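Local coordinates for adenosine monophosphate-protein transferase vopS (Vibrio parahaemolyticus, PDB 3LET) that transfers AMP from ATP to a threonine of host Rho GTPases, blocking their binding to downstream effectors and so actin assembly in infected cells, at residues A[37-42]-A[69-74]. Residues are numbered along the deposited sequence; the frame is centred on the assembly and turned at random.
Sequences KTPSDV and MTEVML
Pro39 meets Glu71 and Val72 where the capped first turn of helix 39-45 rests against the C-terminal part of helix 58-75, a surface contact within the all-helical N-terminal region of VopS, away from the positions that probably bind ATP. Van der Waals contacts carry it, the apolar pair being Pro39 and Val72. The CB of Pro39 points toward helix 58-75 and lies 3.7 Å from CG2 of Val72. With CG1 anti to the backbone N (chi1 171°), CG2 is the branch of Val72 that meets Pro39 and Ser40. The same CG2 lies 3.9 Å from OG of Ser40, a looser touch at the margin.

Beside it, the Glu71 chain crosses the proline ring at about a right angle. CG of Pro39 sits 3.7 Å from CB of Glu71 and 3.4 Å from its OE1, so both the root and the carboxylate of the extended side chain border the ring. OE1 is hydrogen-bonded to Ser23 OG at the start of helix 23-30, which also touches Pro39; three helices thus converge around this proline.

Polar bonds within 37-42 shape the helix start. Thr38 is the N-cap and forms a capping box with Asp41: N of Asp41 donates to OG1 of Thr38 at 3.0 Å. In return Thr38 N makes a weak bond to Asp41 OD2, whose anti lone pair accepts Lys37 N at 3.1 Å and 161°.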
loop_
_atom_site.group_PDB
_atom_site.type_symbol
_atom_site.label_atom_id
_atom_site.label_comp_id
_atom_site.label_asym_id
_atom_site.label_seq_id
_atom_site.Cartn_x
_atom_site.Cartn_y
_atom_site.Cartn_z
ATOM N N LYS A 37 -29.043 10.244 13.595
ATOM C CA LYS A 37 -27.994 11.252 13.747
ATOM C C LYS A 37 -26.598 10.676 13.525
ATOM O O LYS A 37 -25.632 11.409 13.278
ATOM C CB LYS A 37 -28.073 11.876 15.141
ATOM C CG LYS A 37 -29.422 12.497 15.465
ATOM C CD LYS A 37 -29.831 13.523 14.420
ATOM C CE LYS A 37 -31.149 14.188 14.781
ATOM N NZ LYS A 37 -31.474 15.317 13.868
ATOM N N THR A 38 -26.475 9.361 13.622
ATOM C CA THR A 38 -25.164 8.748 13.469
ATOM C C THR A 38 -25.274 7.577 12.522
ATOM O O THR A 38 -26.366 7.080 12.279
ATOM C CB THR A 38 -24.625 8.241 14.821
ATOM O OG1 THR A 38 -25.337 7.066 15.205
ATOM C CG2 THR A 38 -24.788 9.295 15.917
ATOM N N PRO A 39 -24.136 7.122 11.987
ATOM C CA PRO A 39 -24.132 5.952 11.104
ATOM C C PRO A 39 -24.575 4.698 11.859
ATOM O O PRO A 39 -25.165 3.801 11.247
ATOM C CB PRO A 39 -22.655 5.842 10.653
ATOM C CG PRO A 39 -22.046 7.152 10.937
ATOM C CD PRO A 39 -22.818 7.787 12.062
ATOM N N SER A 40 -24.274 4.613 13.160
ATOM C CA SER A 40 -24.816 3.501 13.956
ATOM C C SER A 40 -26.340 3.542 13.980
ATOM O O SER A 40 -26.987 2.504 13.851
ATOM C CB SER A 40 -24.266 3.516 15.382
ATOM O OG SER A 40 -22.856 3.315 15.348
ATOM N N ASP A 41 -26.916 4.729 14.157
ATOM C CA ASP A 41 -28.388 4.881 14.147
ATOM C C ASP A 41 -28.970 4.387 12.824
ATOM O O ASP A 41 -30.033 3.760 12.802
ATOM C CB ASP A 41 -28.817 6.341 14.320
ATOM C CG ASP A 41 -28.550 6.893 15.712
ATOM O OD1 ASP A 41 -28.266 6.112 16.651
ATOM O OD2 ASP A 41 -28.630 8.133 15.856
ATOM N N VAL A 42 -28.298 4.718 11.716
ATOM C CA VAL A 42 -28.736 4.257 10.395
ATOM C C VAL A 42 -28.711 2.731 10.306
ATOM O O VAL A 42 -29.697 2.112 9.889
ATOM C CB VAL A 42 -27.889 4.877 9.268
ATOM C CG1 VAL A 42 -28.186 4.207 7.903
ATOM C CG2 VAL A 42 -28.140 6.381 9.209
ATOM N N MET A 69 -21.664 1.344 7.295
ATOM C CA MET A 69 -20.605 0.481 7.862
ATOM C C MET A 69 -19.218 1.077 7.701
ATOM O O MET A 69 -18.386 1.034 8.633
ATOM C CB MET A 69 -20.634 -0.862 7.180
ATOM C CG MET A 69 -21.936 -1.516 7.522
ATOM S SD MET A 69 -21.601 -2.495 8.925
ATOM C CE MET A 69 -21.490 -3.989 7.943
ATOM N N THR A 70 -18.970 1.646 6.534
ATOM C CA THR A 70 -17.664 2.268 6.278
ATOM C C THR A 70 -17.429 3.413 7.247
ATOM O O THR A 70 -16.353 3.526 7.851
ATOM C CB THR A 70 -17.583 2.812 4.843
ATOM O OG1 THR A 70 -17.709 1.723 3.934
ATOM C CG2 THR A 70 -16.212 3.519 4.583
ATOM N N GLU A 71 -18.417 4.288 7.385
ATOM C CA GLU A 71 -18.315 5.426 8.319
ATOM C C GLU A 71 -18.103 4.950 9.752
ATOM O O GLU A 71 -17.264 5.480 10.454
ATOM C CB GLU A 71 -19.570 6.304 8.257
ATOM C CG GLU A 71 -19.612 7.071 6.928
ATOM C CD GLU A 71 -20.950 7.716 6.672
ATOM O OE1 GLU A 71 -21.727 7.853 7.623
ATOM O OE2 GLU A 71 -21.200 8.086 5.512
ATOM N N VAL A 72 -18.842 3.937 10.188
ATOM C CA VAL A 72 -18.625 3.428 11.545
ATOM C C VAL A 72 -17.179 2.944 11.652
ATOM O O VAL A 72 -16.488 3.228 12.635
ATOM C CB VAL A 72 -19.570 2.272 11.893
ATOM C CG1 VAL A 72 -19.154 1.630 13.217
ATOM C CG2 VAL A 72 -21.004 2.797 11.990
ATOM N N MET A 73 -16.735 2.193 10.656
ATOM C CA MET A 73 -15.414 1.562 10.755
ATOM C C MET A 73 -14.300 2.625 10.808
ATOM O O MET A 73 -13.294 2.449 11.485
ATOM C CB MET A 73 -15.174 0.613 9.575
ATOM C CG MET A 73 -15.881 -0.742 9.698
ATOM S SD MET A 73 -15.731 -1.544 11.325
ATOM C CE MET A 73 -13.986 -1.891 11.417
ATOM N N LEU A 74 -14.457 3.719 10.076
ATOM C CA LEU A 74 -13.415 4.749 10.084
ATOM C C LEU A 74 -13.308 5.446 11.447
ATOM O O LEU A 74 -12.269 6.049 11.765
ATOM C CB LEU A 74 -13.698 5.790 8.981
ATOM C CG LEU A 74 -13.513 5.261 7.559
ATOM C CD1 LEU A 74 -14.177 6.213 6.545
ATOM C CD2 LEU A 74 -12.003 5.087 7.226
#